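Esterase (Staphylococcus aureus subsp. aureus USA300_TCH1516, PDB 3D7R) is a putative esterase of the alpha/beta hydrolase fold that probably hydrolyses ester bonds, though its natural substrate is not established. Local coordinates at residues 265-270 and 295-300; 58-63 and 135-140; 93-98 and 127-132; 191-196 and 255-260. One frame throughout, in Å; residues are numbered along the deposited sequence.

In the fold
Contacts 3 and 4 both join neighbouring parallel strands at the ends where they enter the central sheet; their centres are about 17 Å apart and their nearest atoms about 5 Å. Contact 1 lies at the other end of the strands, in the loops that follow 259-264 and 287-292, its centre about 23 Å from that of contact 4. This is where an alpha/beta hydrolase usually carries its acid and histidine. Contact 2 brings the end of helix 46-61 against the loop after strand 129-133, about 26 Å between centres from contact 1, and the chain it closes encloses contact 3. A sodium ion lies about 7 Å from the side chain of Glu-129 in contact 3.

Contact 1. Residues 265-270 and 295-300; sequences GREMTH and MVHDFP
Glu-267 and His-297 meet through a short, nearly straight hydrogen bond: ND1 of His-297 donates to OE1 of Glu-267 over 2.8 Å, with an angle of 169° at the hydrogen. The oxygen lies close to the imidazole plane, but the nitrogen approaches it from above the carboxylate, whose plane stands 80° from the ring. Glu-267 places its CG between backbone N and carbonyl carbon (chi1 56°) and then runs extended, the length of glutamate carrying the carboxylate past His-297 CB to the ring edge at ND1. Its other oxygen, OE2, is gripped by Ser-200 OG and Gly-264 N, which fixes the rotation of the carboxylate. The backbones are tied by Arg-266 N to Met-295 O at 3.0 Å, and a water links Arg-266 O (3.2 Å) to His-297 N (2.8 Å). Glu-267 CB rests 3.7 Å from His-297 CA, and Arg-266 CB lies 3.3 Å from Met-295 O before its extended chain leads away. Met-295, a selenomethionine, turns from the contact to set CG over the Phe-299 ring. Two loops after adjacent strands, one bearing an acid and the other a histidine, are consistent with the acid-histidine pair of alpha/beta hydrolases.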
loop_
_atom_site.group_PDB
_atom_site.type_symbol
_atom_site.label_atom_id
_atom_site.label_comp_id
_atom_site.label_asym_id
_atom_site.label_seq_id
_atom_site.Cartn_x
_atom_site.Cartn_y
_atom_site.Cartn_z
ATOM N N GLY A 265 -0.533 -4.507 16.218
ATOM C CA GLY A 265 -0.581 -3.658 17.410
ATOM C C GLY A 265 0.765 -3.015 17.733
ATOM O O GLY A 265 0.830 -2.098 18.558
ATOM N N ARG A 266 1.833 -3.474 17.077
ATOM C CA ARG A 266 3.175 -2.908 17.306
ATOM C C ARG A 266 3.636 -1.913 16.232
ATOM O O ARG A 266 4.844 -1.725 16.016
ATOM C CB ARG A 266 4.215 -4.017 17.525
ATOM C CG ARG A 266 3.952 -4.769 18.819
ATOM C CD ARG A 266 5.020 -5.792 19.210
ATOM N NE ARG A 266 4.551 -6.483 20.422
ATOM C CZ ARG A 266 5.061 -7.605 20.926
ATOM N NH1 ARG A 266 6.092 -8.212 20.343
ATOM N NH2 ARG A 266 4.527 -8.128 22.021
ATOM N N GLU A 267 2.686 -1.270 15.566
ATOM C CA GLU A 267 3.018 -0.237 14.593
ATOM C C GLU A 267 2.336 1.076 14.956
ATOM O O GLU A 267 1.205 1.064 15.428
ATOM C CB GLU A 267 2.669 -0.673 13.157
ATOM C CG GLU A 267 1.218 -1.100 12.917
ATOM C CD GLU A 267 0.925 -1.373 11.441
ATOM O OE1 GLU A 267 1.308 -0.534 10.604
ATOM O OE2 GLU A 267 0.320 -2.417 11.115
HETATM N N MSE A 268 3.030 2.199 14.721
HETATM C CA MSE A 268 2.578 3.526 15.176
HETATM C C MSE A 268 1.291 3.989 14.501
HETATM O O MSE A 268 0.676 4.958 14.932
HETATM C CB MSE A 268 3.659 4.573 14.890
HETATM C CG MSE A 268 4.762 4.684 15.916
HETATM SE SE MSE A 268 6.255 5.760 15.145
HETATM C CE MSE A 268 5.237 7.061 14.190
ATOM N N THR A 269 0.918 3.307 13.426
ATOM C CA THR A 269 -0.313 3.584 12.663
ATOM C C THR A 269 -1.528 2.999 13.331
ATOM O O THR A 269 -2.647 3.210 12.865
ATOM C CB THR A 269 -0.250 2.946 11.266
ATOM O OG1 THR A 269 0.169 1.583 11.405
ATOM C CG2 THR A 269 0.758 3.667 10.378
ATOM N N HIS A 270 -1.320 2.236 14.402
ATOM C CA HIS A 270 -2.436 1.478 14.966
ATOM C C HIS A 270 -3.582 2.361 15.510
ATOM O O HIS A 270 -4.746 2.073 15.212
ATOM C CB HIS A 270 -1.969 0.398 15.957
ATOM C CG HIS A 270 -3.083 -0.458 16.478
ATOM N ND1 HIS A 270 -3.812 -0.129 17.604
ATOM C CD2 HIS A 270 -3.611 -1.619 16.016
ATOM C CE1 HIS A 270 -4.732 -1.054 17.817
ATOM N NE2 HIS A 270 -4.628 -1.969 16.869
HETATM N N MSE A 295 1.957 -8.047 16.009
HETATM C CA MSE A 295 2.623 -7.878 14.712
HETATM C C MSE A 295 3.171 -6.482 14.467
HETATM O O MSE A 295 2.642 -5.475 14.987
HETATM C CB MSE A 295 1.689 -8.279 13.566
HETATM C CG MSE A 295 1.452 -9.778 13.477
HETATM SE SE MSE A 295 3.116 -10.765 13.182
HETATM C CE MSE A 295 3.507 -11.285 14.995
ATOM N N VAL A 296 4.203 -6.436 13.621
ATOM C CA VAL A 296 4.901 -5.215 13.261
ATOM C C VAL A 296 4.311 -4.570 12.000
ATOM O O VAL A 296 3.457 -5.164 11.326
ATOM C CB VAL A 296 6.438 -5.468 13.077
ATOM C CG1 VAL A 296 7.048 -6.108 14.346
ATOM C CG2 VAL A 296 6.742 -6.322 11.834
ATOM N N HIS A 297 4.773 -3.357 11.689
ATOM C CA HIS A 297 4.356 -2.659 10.469
ATOM C C HIS A 297 4.582 -3.522 9.233
ATOM O O HIS A 297 5.683 -4.035 9.036
ATOM C CB HIS A 297 5.127 -1.348 10.299
ATOM C CG HIS A 297 4.729 -0.585 9.069
ATOM N ND1 HIS A 297 3.464 -0.061 8.900
ATOM C CD2 HIS A 297 5.416 -0.283 7.941
ATOM C CE1 HIS A 297 3.393 0.543 7.724
ATOM N NE2 HIS A 297 4.563 0.420 7.122
ATOM N N ASP A 298 3.531 -3.703 8.427
ATOM C CA ASP A 298 3.671 -4.323 7.105
ATOM C C ASP A 298 3.988 -5.799 7.271
ATOM O O ASP A 298 4.629 -6.416 6.386
ATOM C CB ASP A 298 4.816 -3.636 6.341
ATOM C CG ASP A 298 4.566 -3.510 4.829
ATOM O OD1 ASP A 298 3.416 -3.610 4.375
ATOM O OD2 ASP A 298 5.554 -3.274 4.096
ATOM N N PHE A 299 3.527 -6.385 8.380
ATOM C CA PHE A 299 3.976 -7.737 8.758
ATOM C C PHE A 299 3.846 -8.825 7.670
ATOM O O PHE A 299 4.702 -9.689 7.619
ATOM C CB PHE A 299 3.379 -8.201 10.096
ATOM C CG PHE A 299 1.944 -8.636 10.014
ATOM C CD1 PHE A 299 1.618 -9.958 9.673
ATOM C CD2 PHE A 299 0.918 -7.739 10.303
ATOM C CE1 PHE A 299 0.274 -10.379 9.595
ATOM C CE2 PHE A 299 -0.430 -8.131 10.226
ATOM C CZ PHE A 299 -0.755 -9.453 9.872
ATOM N N PRO A 300 2.789 -8.789 6.818
ATOM C CA PRO A 300 2.629 -9.846 5.815
ATOM C C PRO A 300 3.776 -9.998 4.801
ATOM O O PRO A 300 3.804 -10.998 4.081
ATOM C CB PRO A 300 1.330 -9.452 5.094
ATOM C CG PRO A 300 0.548 -8.689 6.171
ATOM C CD PRO A 300 1.664 -7.829 6.738
HETATM O O HOH W 1 6.626 -2.079 13.345
#

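Contact 2. Residues 58-63 and 135-140; sequences IENRKK and YPKTPE
Asn-60, near the end of helix 46-61, points its amide at the loop 135-140 and has more surface buried here than any other residue of the two segments. Its ND2 lies 3.3 Å from Lys-137 CB, the two side chains crossing at about a right angle. The same nitrogen is 3.0 Å from Thr-138 O, but the angle is too poor for a hydrogen bond. Its protons go instead to Ala-108 O and to a water 3.1 Å from Asn-60 ND2, while OD1 accepts from Arg-56. That water donates to Lys-137 O (2.8 Å) and accepts from Glu-140 N (3.1 Å), so the small two-ended amide of asparagine is joined to the loop backbone on both flanks of the cis peptide before Pro-139. Glu-140 and Arg-61 form the second link. Glu-140 swings CG away from its own N (chi1 -178°) and runs extended to the guanidinium, where its OE1 comes 2.7 Å from Arg-61 NE. The bond is bent to 130° and weak; a second weak one runs from Arg-61 NH2 to Glu-140 OE2 over 3.4 Å. The two planar groups stand 87° apart, so they do not pair as a coplanar, bidentate salt bridge. Arg-61 NH2 has another carboxylate partner in Glu-57. The chemistry implies a weak, bent ion pair at a partly exposed edge, beside one water that serves Asn-60 ND2, Lys-137 O and Glu-140 N.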
loop_
_atom_site.group_PDB
_atom_site.type_symbol
_atom_site.label_atom_id
_atom_site.label_comp_id
_atom_site.label_asym_id
_atom_site.label_seq_id
_atom_site.Cartn_x
_atom_site.Cartn_y
_atom_site.Cartn_z
ATOM N N ILE A 58 18.423 8.815 -7.956
ATOM C CA ILE A 58 19.254 8.004 -8.856
ATOM C C ILE A 58 18.686 6.599 -9.022
ATOM O O ILE A 58 18.537 6.110 -10.156
ATOM C CB ILE A 58 20.723 7.912 -8.324
ATOM C CG1 ILE A 58 21.414 9.275 -8.431
ATOM C CG2 ILE A 58 21.533 6.863 -9.088
ATOM C CD1 ILE A 58 22.809 9.314 -7.722
ATOM N N GLU A 59 18.342 5.966 -7.898
ATOM C CA GLU A 59 17.839 4.598 -7.921
ATOM C C GLU A 59 16.485 4.501 -8.593
ATOM O O GLU A 59 16.219 3.532 -9.294
ATOM C CB GLU A 59 17.774 3.998 -6.503
ATOM C CG GLU A 59 19.163 3.752 -5.860
ATOM C CD GLU A 59 20.081 2.897 -6.725
ATOM O OE1 GLU A 59 19.614 1.883 -7.298
ATOM O OE2 GLU A 59 21.277 3.242 -6.826
ATOM N N ASN A 60 15.624 5.493 -8.372
ATOM C CA ASN A 60 14.261 5.429 -8.896
ATOM C C ASN A 60 14.175 5.524 -10.418
ATOM O O ASN A 60 13.183 5.093 -10.994
ATOM C CB ASN A 60 13.364 6.500 -8.255
ATOM C CG ASN A 60 12.987 6.168 -6.816
ATOM O OD1 ASN A 60 13.068 5.010 -6.379
ATOM N ND2 ASN A 60 12.588 7.187 -6.066
ATOM N N ARG A 61 15.186 6.117 -11.055
ATOM C CA ARG A 61 15.199 6.260 -12.522
ATOM C C ARG A 61 15.497 4.947 -13.232
ATOM O O ARG A 61 15.145 4.775 -14.404
ATOM C CB ARG A 61 16.194 7.331 -12.994
ATOM C CG ARG A 61 15.848 8.730 -12.561
ATOM C CD ARG A 61 16.446 9.768 -13.489
ATOM N NE ARG A 61 16.228 11.117 -12.975
ATOM C CZ ARG A 61 17.128 11.857 -12.325
ATOM N NH1 ARG A 61 18.360 11.404 -12.089
ATOM N NH2 ARG A 61 16.789 13.073 -11.912
ATOM N N LYS A 62 16.146 4.025 -12.520
ATOM C CA LYS A 62 16.565 2.750 -13.111
ATOM C C LYS A 62 15.361 1.832 -13.341
ATOM O O LYS A 62 14.393 1.867 -12.581
ATOM C CB LYS A 62 17.597 2.055 -12.213
ATOM C CG LYS A 62 18.877 2.853 -12.082
ATOM C CD LYS A 62 19.744 2.341 -10.978
ATOM C CE LYS A 62 21.083 3.062 -11.008
ATOM N NZ LYS A 62 21.951 2.645 -9.870
ATOM N N LYS A 63 15.426 1.007 -14.381
ATOM C CA LYS A 63 14.351 0.052 -14.597
ATOM C C LYS A 63 14.281 -0.903 -13.405
ATOM O O LYS A 63 15.283 -1.448 -12.973
ATOM C CB LYS A 63 14.523 -0.697 -15.925
ATOM C CG LYS A 63 14.184 0.183 -17.152
ATOM C CD LYS A 63 12.706 0.628 -17.130
ATOM C CE LYS A 63 12.294 1.321 -18.415
ATOM N NZ LYS A 63 11.113 2.211 -18.168
ATOM N N TYR A 135 4.807 3.113 -10.048
ATOM C CA TYR A 135 4.259 4.472 -10.178
ATOM C C TYR A 135 5.340 5.499 -9.840
ATOM O O TYR A 135 6.309 5.167 -9.147
ATOM C CB TYR A 135 3.026 4.629 -9.264
ATOM C CG TYR A 135 3.302 4.248 -7.816
ATOM C CD1 TYR A 135 3.946 5.143 -6.946
ATOM C CD2 TYR A 135 2.939 2.989 -7.317
ATOM C CE1 TYR A 135 4.212 4.794 -5.637
ATOM C CE2 TYR A 135 3.213 2.627 -5.993
ATOM C CZ TYR A 135 3.860 3.535 -5.169
ATOM O OH TYR A 135 4.136 3.216 -3.854
ATOM N N PRO A 136 5.222 6.733 -10.374
ATOM C CA PRO A 136 6.243 7.762 -10.116
ATOM C C PRO A 136 6.544 7.979 -8.630
ATOM O O PRO A 136 5.630 8.025 -7.787
ATOM C CB PRO A 136 5.617 9.030 -10.713
ATOM C CG PRO A 136 4.779 8.506 -11.869
ATOM C CD PRO A 136 4.176 7.224 -11.300
ATOM N N LYS A 137 7.833 8.114 -8.335
ATOM C CA LYS A 137 8.329 8.258 -6.980
ATOM C C LYS A 137 8.986 9.593 -6.747
ATOM O O LYS A 137 9.599 10.190 -7.662
ATOM C CB LYS A 137 9.384 7.181 -6.671
ATOM C CG LYS A 137 8.951 5.736 -6.858
ATOM C CD LYS A 137 7.684 5.432 -6.081
ATOM C CE LYS A 137 7.434 3.918 -5.968
ATOM N NZ LYS A 137 7.149 3.256 -7.338
ATOM N N THR A 138 8.893 10.041 -5.498
ATOM C CA THR A 138 9.688 11.156 -5.026
ATOM C C THR A 138 11.134 10.658 -4.780
ATOM O O THR A 138 11.347 9.459 -4.570
ATOM C CB THR A 138 9.001 11.845 -3.789
ATOM O OG1 THR A 138 8.989 13.274 -3.952
ATOM C CG2 THR A 138 9.609 11.447 -2.422
ATOM N N PRO A 139 12.130 11.569 -4.755
ATOM C CA PRO A 139 12.019 13.027 -4.750
ATOM C C PRO A 139 11.792 13.698 -6.104
ATOM O O PRO A 139 11.504 14.896 -6.120
ATOM C CB PRO A 139 13.371 13.479 -4.178
ATOM C CG PRO A 139 14.331 12.420 -4.681
ATOM C CD PRO A 139 13.535 11.124 -4.657
ATOM N N GLU A 140 11.949 12.980 -7.216
ATOM C CA GLU A 140 11.785 13.627 -8.535
ATOM C C GLU A 140 10.318 13.943 -8.874
ATOM O O GLU A 140 9.984 15.001 -9.416
ATOM C CB GLU A 140 12.416 12.790 -9.650
ATOM C CG GLU A 140 12.304 13.445 -11.028
ATOM C CD GLU A 140 13.304 12.899 -12.039
ATOM O OE1 GLU A 140 13.812 11.769 -11.856
ATOM O OE2 GLU A 140 13.576 13.610 -13.036
HETATM O O HOH W 2 12.383 9.892 -7.635
#

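Contact 3. Residues 93-98 and 127-132; sequences HQIDKK and LYEVVL. With DMS (dimethyl sulfoxide), chain L.
Lys-98 bends at its second torsion (chi2 -77°) and then runs extended, while Glu-129 is extended throughout, with CG opposite its backbone N (chi1 176°), and the two run side by side until Lys-98 NZ meets Glu-129 OE1 at 2.7 Å. The ammonium reaches this oxygen from above the carboxylate plane and also donates to Ile-95 O (2.8 Å). Arg-88 pairs with the same OE1 and Asn-90 bonds OE2, so the buried glutamate charge is probably well compensated. Beneath the salt bridge, Lys-98 and Glu-129 are partners in a parallel bridge, with Glu-129 N donating to Lys-97 O at 2.9 Å; helix 113-126 connects the two strands as a beta-alpha-beta crossover. Beside it, Lys-97 lays CB over one face of the Tyr-128 ring in a CH-pi contact, 3.7 Å from the centroid, a use for the aliphatic part of lysine, while Tyr-128 OH bonds Asp-319. One water joins Leu-127 O to Lys-97 N and Asp-96 OD1. Dimethyl sulfoxide, probably from the crystallisation liquor, accepts through its oxygen from Ile-95 N at 2.9 Å.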
loop_
_atom_site.group_PDB
_atom_site.type_symbol
_atom_site.label_atom_id
_atom_site.label_comp_id
_atom_site.label_asym_id
_atom_site.label_seq_id
_atom_site.Cartn_x
_atom_site.Cartn_y
_atom_site.Cartn_z
ATOM N N HIS A 93 -3.493 -19.560 -15.571
ATOM C CA HIS A 93 -4.254 -18.803 -16.575
ATOM C C HIS A 93 -5.473 -18.042 -15.995
ATOM O O HIS A 93 -6.426 -17.710 -16.725
ATOM C CB HIS A 93 -4.703 -19.734 -17.702
ATOM C CG HIS A 93 -3.623 -20.064 -18.689
ATOM N ND1 HIS A 93 -3.007 -19.105 -19.465
ATOM C CD2 HIS A 93 -3.072 -21.245 -19.048
ATOM C CE1 HIS A 93 -2.113 -19.682 -20.250
ATOM N NE2 HIS A 93 -2.133 -20.982 -20.019
ATOM N N GLN A 94 -5.451 -17.749 -14.690
ATOM C CA GLN A 94 -6.599 -17.079 -14.076
ATOM C C GLN A 94 -6.453 -15.554 -14.147
ATOM O O GLN A 94 -5.659 -14.956 -13.422
ATOM C CB GLN A 94 -6.825 -17.569 -12.641
ATOM C CG GLN A 94 -6.996 -19.085 -12.509
ATOM C CD GLN A 94 -8.179 -19.614 -13.313
ATOM O OE1 GLN A 94 -9.300 -19.141 -13.183
ATOM N NE2 GLN A 94 -7.928 -20.620 -14.124
ATOM N N ILE A 95 -7.217 -14.932 -15.038
ATOM C CA ILE A 95 -7.048 -13.506 -15.332
ATOM C C ILE A 95 -8.364 -12.710 -15.421
ATOM O O ILE A 95 -8.327 -11.491 -15.630
ATOM C CB ILE A 95 -6.246 -13.296 -16.638
ATOM C CG1 ILE A 95 -7.039 -13.839 -17.835
ATOM C CG2 ILE A 95 -4.854 -13.937 -16.505
ATOM C CD1 ILE A 95 -6.581 -13.314 -19.199
ATOM N N ASP A 96 -9.506 -13.379 -15.230
ATOM C CA ASP A 96 -10.800 -12.709 -15.306
ATOM C C ASP A 96 -11.035 -11.693 -14.197
ATOM O O ASP A 96 -11.934 -10.859 -14.297
ATOM C CB ASP A 96 -11.981 -13.704 -15.435
ATOM C CG ASP A 96 -11.998 -14.783 -14.351
ATOM O OD1 ASP A 96 -11.006 -14.953 -13.599
ATOM O OD2 ASP A 96 -13.021 -15.505 -14.268
ATOM N N LYS A 97 -10.232 -11.779 -13.136
ATOM C CA LYS A 97 -10.337 -10.854 -12.007
ATOM C C LYS A 97 -8.958 -10.273 -11.694
ATOM O O LYS A 97 -7.952 -10.976 -11.794
ATOM C CB LYS A 97 -10.939 -11.555 -10.778
ATOM C CG LYS A 97 -12.367 -12.093 -11.003
ATOM C CD LYS A 97 -12.932 -12.834 -9.801
ATOM C CE LYS A 97 -12.133 -14.121 -9.432
ATOM N NZ LYS A 97 -12.249 -15.271 -10.397
ATOM N N LYS A 98 -8.913 -8.994 -11.334
ATOM C CA LYS A 98 -7.640 -8.303 -11.101
ATOM C C LYS A 98 -7.523 -7.733 -9.691
ATOM O O LYS A 98 -8.515 -7.253 -9.125
ATOM C CB LYS A 98 -7.469 -7.129 -12.078
ATOM C CG LYS A 98 -7.941 -7.358 -13.523
ATOM C CD LYS A 98 -6.956 -8.190 -14.313
ATOM C CE LYS A 98 -7.345 -8.266 -15.801
ATOM N NZ LYS A 98 -6.673 -9.440 -16.419
ATOM N N LEU A 127 -6.024 -16.479 -6.889
ATOM C CA LEU A 127 -6.234 -16.693 -8.323
ATOM C C LEU A 127 -6.851 -15.491 -9.033
ATOM O O LEU A 127 -7.584 -15.651 -10.007
ATOM C CB LEU A 127 -7.050 -17.974 -8.581
ATOM C CG LEU A 127 -6.416 -19.237 -8.005
ATOM C CD1 LEU A 127 -7.288 -20.451 -8.313
ATOM C CD2 LEU A 127 -4.993 -19.408 -8.565
ATOM N N TYR A 128 -6.545 -14.293 -8.534
ATOM C CA TYR A 128 -6.679 -13.059 -9.294
ATOM C C TYR A 128 -5.347 -12.772 -9.993
ATOM O O TYR A 128 -4.299 -13.222 -9.533
ATOM C CB TYR A 128 -6.970 -11.883 -8.356
ATOM C CG TYR A 128 -8.386 -11.809 -7.810
ATOM C CD1 TYR A 128 -9.018 -12.936 -7.269
ATOM C CD2 TYR A 128 -9.076 -10.605 -7.810
ATOM C CE1 TYR A 128 -10.315 -12.852 -6.751
ATOM C CE2 TYR A 128 -10.383 -10.509 -7.300
ATOM C CZ TYR A 128 -10.988 -11.633 -6.781
ATOM O OH TYR A 128 -12.268 -11.540 -6.283
ATOM N N GLU A 129 -5.387 -12.026 -11.098
ATOM C CA GLU A 129 -4.172 -11.489 -11.678
ATOM C C GLU A 129 -3.756 -10.251 -10.884
ATOM O O GLU A 129 -4.523 -9.278 -10.781
ATOM C CB GLU A 129 -4.395 -11.110 -13.137
ATOM C CG GLU A 129 -3.201 -10.447 -13.766
ATOM C CD GLU A 129 -3.366 -10.295 -15.261
ATOM O OE1 GLU A 129 -4.040 -9.326 -15.686
ATOM O OE2 GLU A 129 -2.796 -11.136 -15.995
ATOM N N VAL A 130 -2.545 -10.283 -10.334
ATOM C CA VAL A 130 -2.059 -9.156 -9.523
ATOM C C VAL A 130 -1.271 -8.205 -10.415
ATOM O O VAL A 130 -0.351 -8.630 -11.135
ATOM C CB VAL A 130 -1.204 -9.636 -8.347
ATOM C CG1 VAL A 130 -0.543 -8.430 -7.599
ATOM C CG2 VAL A 130 -2.056 -10.471 -7.391
ATOM N N VAL A 131 -1.645 -6.932 -10.375
ATOM C CA VAL A 131 -1.044 -5.923 -11.256
ATOM C C VAL A 131 -0.232 -4.935 -10.412
ATOM O O VAL A 131 -0.769 -4.263 -9.511
ATOM C CB VAL A 131 -2.117 -5.186 -12.100
ATOM C CG1 VAL A 131 -1.462 -4.164 -13.051
ATOM C CG2 VAL A 131 -2.968 -6.201 -12.916
ATOM N N LEU A 132 1.058 -4.873 -10.720
ATOM C CA LEU A 132 2.037 -4.082 -9.967
ATOM C C LEU A 132 2.603 -2.947 -10.833
ATOM O O LEU A 132 3.595 -3.138 -11.526
ATOM C CB LEU A 132 3.179 -4.997 -9.475
ATOM C CG LEU A 132 4.369 -4.376 -8.713
ATOM C CD1 LEU A 132 3.907 -3.680 -7.433
ATOM C CD2 LEU A 132 5.473 -5.413 -8.433
HETATM S S DMS L . -9.870 -17.523 -16.700
HETATM O O DMS L . -9.531 -15.787 -16.476
HETATM C C1 DMS L . -11.651 -17.786 -16.939
HETATM C C2 DMS L . -9.291 -18.004 -18.350
HETATM O O HOH W 3 -3.911 -15.591 -11.283
HETATM O O HOH W 4 -8.924 -14.388 -12.103
HETATM O O HOH W 5 -10.423 -17.106 -10.018
#

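Contact 4. Residues 191-196 and 255-260; sequences PLPNKL and GLPPVY
Leu-196 is joined to the adjacent strand by backbone hydrogen bonds: its N donates to Pro-258 O at 3.0 Å and its O accepts from Tyr-260 N at 2.9 Å. A CA-H...O contact of 3.3 Å from Val-259 CA to Leu-196 O supplements this parallel bridge. Pro-257 and Pro-258, lacking an N-H, suit the loop that leads into the strand. Apolar contacts come next. Leu-196 and Val-259 lie side by side, CD2 to CG2 at 4.0 Å, while Pro-257 packs against Leu-192, Pro-193 and Leu-196; Val-182 of helix 173-187 lies on Pro-257 and Leu-179 on Leu-196. The third group is amphipathic: Lys-195 methylenes pass obliquely by the Tyr-260 ring, CD 3.6 Å from CE2. A bend at the last torsion (chi4 82°) turns Lys-195 NZ to Asn-194 OD1, 2.8 Å away. It also donates to Ile-318 O and Glu-320 O, and Tyr-260 OH bonds Glu-320 OE2. This chemistry implies an apolar side facing a helix and another whose buried polar tips the C-terminal region satisfies.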
loop_
_atom_site.group_PDB
_atom_site.type_symbol
_atom_site.label_atom_id
_atom_site.label_comp_id
_atom_site.label_asym_id
_atom_site.label_seq_id
_atom_site.Cartn_x
_atom_site.Cartn_y
_atom_site.Cartn_z
ATOM N N PRO A 191 -16.541 4.524 -11.850
ATOM C CA PRO A 191 -16.808 3.155 -11.395
ATOM C C PRO A 191 -15.795 2.704 -10.325
ATOM O O PRO A 191 -14.584 2.875 -10.502
ATOM C CB PRO A 191 -16.649 2.320 -12.678
ATOM C CG PRO A 191 -17.060 3.290 -13.798
ATOM C CD PRO A 191 -16.506 4.631 -13.330
ATOM N N LEU A 192 -16.301 2.142 -9.232
ATOM C CA LEU A 192 -15.490 1.776 -8.070
ATOM C C LEU A 192 -15.070 0.296 -8.120
ATOM O O LEU A 192 -15.794 -0.523 -8.679
ATOM C CB LEU A 192 -16.297 2.014 -6.797
ATOM C CG LEU A 192 -16.776 3.436 -6.492
ATOM C CD1 LEU A 192 -17.704 3.436 -5.269
ATOM C CD2 LEU A 192 -15.578 4.364 -6.272
ATOM N N PRO A 193 -13.926 -0.056 -7.500
ATOM C CA PRO A 193 -13.530 -1.478 -7.442
ATOM C C PRO A 193 -14.511 -2.240 -6.551
ATOM O O PRO A 193 -15.192 -1.634 -5.722
ATOM C CB PRO A 193 -12.141 -1.439 -6.803
ATOM C CG PRO A 193 -12.160 -0.152 -5.944
ATOM C CD PRO A 193 -12.968 0.821 -6.792
ATOM N N ASN A 194 -14.594 -3.548 -6.735
ATOM C CA ASN A 194 -15.492 -4.399 -5.952
ATOM C C ASN A 194 -15.145 -4.361 -4.460
ATOM O O ASN A 194 -16.025 -4.443 -3.591
ATOM C CB ASN A 194 -15.358 -5.833 -6.477
ATOM C CG ASN A 194 -16.319 -6.794 -5.810
ATOM O OD1 ASN A 194 -15.899 -7.743 -5.138
ATOM N ND2 ASN A 194 -17.619 -6.555 -5.990
ATOM N N LYS A 195 -13.848 -4.270 -4.165
ATOM C CA LYS A 195 -13.387 -4.266 -2.773
ATOM C C LYS A 195 -12.111 -3.459 -2.659
ATOM O O LYS A 195 -11.405 -3.279 -3.654
ATOM C CB LYS A 195 -13.127 -5.702 -2.263
ATOM C CG LYS A 195 -14.372 -6.601 -2.151
ATOM C CD LYS A 195 -13.984 -8.049 -1.712
ATOM C CE LYS A 195 -15.248 -8.920 -1.539
ATOM N NZ LYS A 195 -15.694 -9.445 -2.875
ATOM N N LEU A 196 -11.810 -2.995 -1.443
ATOM C CA LEU A 196 -10.558 -2.265 -1.154
ATOM C C LEU A 196 -9.812 -2.914 0.017
ATOM O O LEU A 196 -10.392 -3.090 1.101
ATOM C CB LEU A 196 -10.840 -0.785 -0.826
ATOM C CG LEU A 196 -9.645 0.078 -0.350
ATOM C CD1 LEU A 196 -8.534 0.099 -1.427
ATOM C CD2 LEU A 196 -10.133 1.499 -0.017
ATOM N N GLY A 255 -20.062 6.013 0.804
ATOM C CA GLY A 255 -20.081 5.493 -0.561
ATOM C C GLY A 255 -18.915 4.577 -0.943
ATOM O O GLY A 255 -18.875 4.049 -2.045
ATOM N N LEU A 256 -17.956 4.392 -0.040
ATOM C CA LEU A 256 -16.822 3.510 -0.310
ATOM C C LEU A 256 -17.284 2.065 -0.554
ATOM O O LEU A 256 -18.318 1.642 -0.020
ATOM C CB LEU A 256 -15.807 3.554 0.849
ATOM C CG LEU A 256 -14.883 4.784 0.923
ATOM C CD1 LEU A 256 -14.050 4.775 2.187
ATOM C CD2 LEU A 256 -13.962 4.808 -0.309
ATOM N N PRO A 257 -16.514 1.301 -1.348
ATOM C CA PRO A 257 -16.794 -0.136 -1.438
ATOM C C PRO A 257 -16.358 -0.804 -0.124
ATOM O O PRO A 257 -15.693 -0.144 0.699
ATOM C CB PRO A 257 -15.887 -0.590 -2.599
ATOM C CG PRO A 257 -14.729 0.337 -2.533
ATOM C CD PRO A 257 -15.341 1.684 -2.156
ATOM N N PRO A 258 -16.737 -2.086 0.094
ATOM C CA PRO A 258 -16.298 -2.798 1.297
ATOM C C PRO A 258 -14.777 -2.719 1.482
ATOM O O PRO A 258 -14.037 -2.918 0.519
ATOM C CB PRO A 258 -16.716 -4.251 1.021
ATOM C CG PRO A 258 -17.917 -4.116 0.131
ATOM C CD PRO A 258 -17.619 -2.923 -0.751
ATOM N N VAL A 259 -14.343 -2.432 2.706
ATOM C CA VAL A 259 -12.902 -2.284 3.036
ATOM C C VAL A 259 -12.461 -3.410 3.977
ATOM O O VAL A 259 -13.212 -3.796 4.898
ATOM C CB VAL A 259 -12.574 -0.859 3.628
ATOM C CG1 VAL A 259 -11.069 -0.724 4.017
ATOM C CG2 VAL A 259 -12.930 0.261 2.635
ATOM N N TYR A 260 -11.274 -3.965 3.711
ATOM C CA TYR A 260 -10.711 -5.067 4.492
ATOM C C TYR A 260 -9.354 -4.595 4.875
ATOM O O TYR A 260 -8.556 -4.273 4.005
ATOM C CB TYR A 260 -10.597 -6.339 3.635
ATOM C CG TYR A 260 -11.941 -6.752 3.087
ATOM C CD1 TYR A 260 -12.661 -7.776 3.692
ATOM C CD2 TYR A 260 -12.525 -6.073 2.003
ATOM C CE1 TYR A 260 -13.929 -8.141 3.227
ATOM C CE2 TYR A 260 -13.798 -6.446 1.521
ATOM C CZ TYR A 260 -14.481 -7.479 2.149
ATOM O OH TYR A 260 -15.733 -7.873 1.713
#